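Long-range contact in pectinesterase (Sitophilus oryzae, PDB 4PMH), which hydrolyses the methyl esters of pectin to release methanol and probably serves the weevil in digesting plant cell walls: residues A[178-183]-A[199-204]. Sequence-based numbering, arbitrary orientation.
Sequences AVALQT and QDTLYA
The backbone O of Gln199 accepts a hydrogen bond from Ala178 N (3.0 Å) and opens a ladder between successive coils of the right-handed parallel beta-helix, a fold in which strands of neighbouring turns stack in parallel and bond through their backbones. Asp200, probably the proton donor of the esterase, breaks from strand geometry with positive phi (69°); its carbonyl O meets Val179 CA in a CH...O contact, while Val179 CG2 lies 4.2 Å from Asp200 CB. The side chain of Asp200 also touches Gln177 and Asp226, the likely nucleophile. Thr201 O is gripped twice, by Ala180 N at 2.8 Å and Leu181 N at 3.3 Å, where the first chain bends into strand 181-183. Regular parallel pairing follows. Leu202 lies alongside Leu181, pointing the same way, Leu202 CD1 4.0 Å from Leu181 CD2, and both touch Tyr216. On the other face, Gln182 leaves the backbone with CG opposite N (chi1 177°), as Tyr203 does, which carries its amide alongside the ring. Bonds from OE1 to Ser206 OG and NE2 to Thr150 OG1 fix the amide's rotation. An alanine in place of Gln182 would probably leave the tyrosine ring less supported on this side and deprive both hydroxyls of their amide partner. That amide is inclined 31° to the ring, with Gln182 CD 3.6 Å from Tyr203 CD2.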
ATOM      1  N   ALA A 178      10.522   1.743   5.620  1.00 15.62           N
ATOM      2  CA  ALA A 178      10.995   0.601   4.837  1.00 14.35           C
ATOM      3  C   ALA A 178       9.840  -0.051   4.076  1.00 13.92           C
ATOM      4  O   ALA A 178       8.990  -0.711   4.660  1.00 13.25           O
ATOM      5  CB  ALA A 178      11.678  -0.416   5.739  1.00 14.34           C
ATOM      6  N   VAL A 179       9.860   0.103   2.760  1.00 13.09           N
ATOM      7  CA  VAL A 179       8.743  -0.285   1.926  1.00 13.02           C
ATOM      8  C   VAL A 179       8.874  -1.745   1.507  1.00 12.55           C
ATOM      9  O   VAL A 179       9.926  -2.189   1.082  1.00 12.48           O
ATOM     10  CB  VAL A 179       8.620   0.611   0.663  1.00 12.20           C
ATOM     11  CG1 VAL A 179       7.480   0.125  -0.242  1.00 12.27           C
ATOM     12  CG2 VAL A 179       8.394   2.060   1.063  1.00 12.38           C
ATOM     13  N   ALA A 180       7.775  -2.471   1.619  1.00 12.49           N
ATOM     14  CA  ALA A 180       7.715  -3.850   1.153  1.00 12.35           C
ATOM     15  C   ALA A 180       7.267  -3.871  -0.285  1.00 12.20           C
ATOM     16  O   ALA A 180       8.016  -4.309  -1.151  1.00 12.74           O
ATOM     17  CB  ALA A 180       6.795  -4.700   2.022  1.00 12.62           C
ATOM     18  N   LEU A 181       6.047  -3.398  -0.540  1.00 12.20           N
ATOM     19  CA  LEU A 181       5.520  -3.271  -1.893  1.00 11.92           C
ATOM     20  C   LEU A 181       5.275  -1.801  -2.242  1.00 12.26           C
ATOM     21  O   LEU A 181       4.735  -1.022  -1.423  1.00 12.06           O
ATOM     22  CB  LEU A 181       4.219  -4.072  -2.028  1.00 12.12           C
ATOM     23  CG  LEU A 181       3.448  -4.019  -3.335  1.00 12.31           C
ATOM     24  CD1 LEU A 181       4.299  -4.620  -4.446  1.00 13.15           C
ATOM     25  CD2 LEU A 181       2.097  -4.732  -3.289  1.00 12.42           C
ATOM     26  N   GLN A 182       5.680  -1.427  -3.459  1.00 12.56           N
ATOM     27  CA  GLN A 182       5.362  -0.120  -4.032  1.00 12.92           C
ATOM     28  C   GLN A 182       4.740  -0.284  -5.407  1.00 13.30           C
ATOM     29  O   GLN A 182       5.352  -0.904  -6.282  1.00 12.33           O
ATOM     30  CB  GLN A 182       6.604   0.757  -4.191  1.00 12.42           C
ATOM     31  CG  GLN A 182       6.264   2.089  -4.853  1.00 12.55           C
ATOM     32  CD  GLN A 182       7.453   2.975  -5.145  1.00 12.80           C
ATOM     33  OE1 GLN A 182       7.331   3.960  -5.888  1.00 12.92           O
ATOM     34  NE2 GLN A 182       8.596   2.659  -4.548  1.00 12.77           N
ATOM     35  N   THR A 183       3.564   0.313  -5.608  1.00 14.87           N
ATOM     36  CA  THR A 183       2.908   0.300  -6.932  1.00 16.00           C
ATOM     37  C   THR A 183       2.898   1.731  -7.508  1.00 16.34           C
ATOM     38  O   THR A 183       2.547   2.695  -6.813  1.00 15.24           O
ATOM     39  CB  THR A 183       1.463  -0.294  -6.892  1.00 16.92           C
ATOM     40  OG1 THR A 183       0.561   0.637  -6.308  1.00 17.92           O
ATOM     41  CG2 THR A 183       1.398  -1.606  -6.116  1.00 17.82           C
ATOM     42  N   GLN A 199       6.992   0.602   9.408  1.00 16.44           N
ATOM     43  CA  GLN A 199       6.650   1.927   8.897  1.00 16.56           C
ATOM     44  C   GLN A 199       6.726   1.917   7.373  1.00 16.45           C
ATOM     45  O   GLN A 199       7.744   1.533   6.829  1.00 14.80           O
ATOM     46  CB  GLN A 199       7.617   2.964   9.471  1.00 18.70           C
ATOM     47  CG  GLN A 199       7.259   4.402   9.174  1.00 20.63           C
ATOM     48  CD  GLN A 199       8.065   5.404  10.012  1.00 23.07           C
ATOM     49  OE1 GLN A 199       8.783   5.033  10.953  1.00 27.57           O
ATOM     50  NE2 GLN A 199       7.948   6.672   9.672  1.00 24.19           N
ATOM     51  N   ASP A 200       5.658   2.357   6.692  1.00 15.51           N
ATOM     52  CA  ASP A 200       5.627   2.482   5.224  1.00 15.35           C
ATOM     53  C   ASP A 200       5.635   1.143   4.488  1.00 14.48           C
ATOM     54  O   ASP A 200       6.119   1.030   3.362  1.00 13.02           O
ATOM     55  CB  ASP A 200       6.761   3.383   4.699  1.00 16.70           C
ATOM     56  CG  ASP A 200       6.647   4.829   5.184  1.00 17.62           C
ATOM     57  OD1 ASP A 200       5.649   5.207   5.812  1.00 17.74           O
ATOM     58  OD2 ASP A 200       7.576   5.591   4.919  1.00 19.68           O
ATOM     59  N   THR A 201       5.062   0.131   5.117  1.00 13.50           N
ATOM     60  CA  THR A 201       4.961  -1.191   4.491  1.00 13.16           C
ATOM     61  C   THR A 201       4.493  -1.167   3.033  1.00 12.69           C
ATOM     62  O   THR A 201       5.169  -1.716   2.156  1.00 13.03           O
ATOM     63  CB  THR A 201       4.062  -2.121   5.320  1.00 12.79           C
ATOM     64  OG1 THR A 201       4.532  -2.150   6.674  1.00 12.43           O
ATOM     65  CG2 THR A 201       3.992  -3.519   4.720  1.00 12.48           C
ATOM     66  N   LEU A 202       3.343  -0.574   2.767  1.00 12.17           N
ATOM     67  CA  LEU A 202       2.747  -0.622   1.433  1.00 11.63           C
ATOM     68  C   LEU A 202       2.622   0.788   0.887  1.00 10.97           C
ATOM     69  O   LEU A 202       1.893   1.608   1.438  1.00 10.65           O
ATOM     70  CB  LEU A 202       1.375  -1.313   1.438  1.00 11.88           C
ATOM     71  CG  LEU A 202       0.518  -1.125   0.187  1.00 12.12           C
ATOM     72  CD1 LEU A 202       1.278  -1.540  -1.058  1.00 12.53           C
ATOM     73  CD2 LEU A 202      -0.795  -1.905   0.277  1.00 12.43           C
ATOM     74  N   TYR A 203       3.366   1.066  -0.181  1.00 10.87           N
ATOM     75  CA  TYR A 203       3.302   2.330  -0.898  1.00 11.28           C
ATOM     76  C   TYR A 203       2.300   2.117  -2.030  1.00 10.95           C
ATOM     77  O   TYR A 203       2.666   1.731  -3.132  1.00 10.64           O
ATOM     78  CB  TYR A 203       4.680   2.699  -1.449  1.00 12.00           C
ATOM     79  CG  TYR A 203       4.896   4.148  -1.892  1.00 13.15           C
ATOM     80  CD1 TYR A 203       3.851   5.058  -1.981  1.00 14.04           C
ATOM     81  CD2 TYR A 203       6.177   4.597  -2.252  1.00 14.03           C
ATOM     82  CE1 TYR A 203       4.074   6.370  -2.386  1.00 14.61           C
ATOM     83  CE2 TYR A 203       6.398   5.906  -2.671  1.00 15.25           C
ATOM     84  CZ  TYR A 203       5.344   6.781  -2.734  1.00 15.42           C
ATOM     85  OH  TYR A 203       5.541   8.078  -3.140  1.00 18.17           O
ATOM     86  N   ALA A 204       1.031   2.389  -1.748  1.00 11.53           N
ATOM     87  CA  ALA A 204      -0.051   2.064  -2.688  1.00 11.97           C
ATOM     88  C   ALA A 204      -0.370   3.268  -3.582  1.00 12.78           C
ATOM     89  O   ALA A 204      -1.189   4.136  -3.232  1.00 12.42           O
ATOM     90  CB  ALA A 204      -1.288   1.624  -1.925  1.00 11.64           C
TER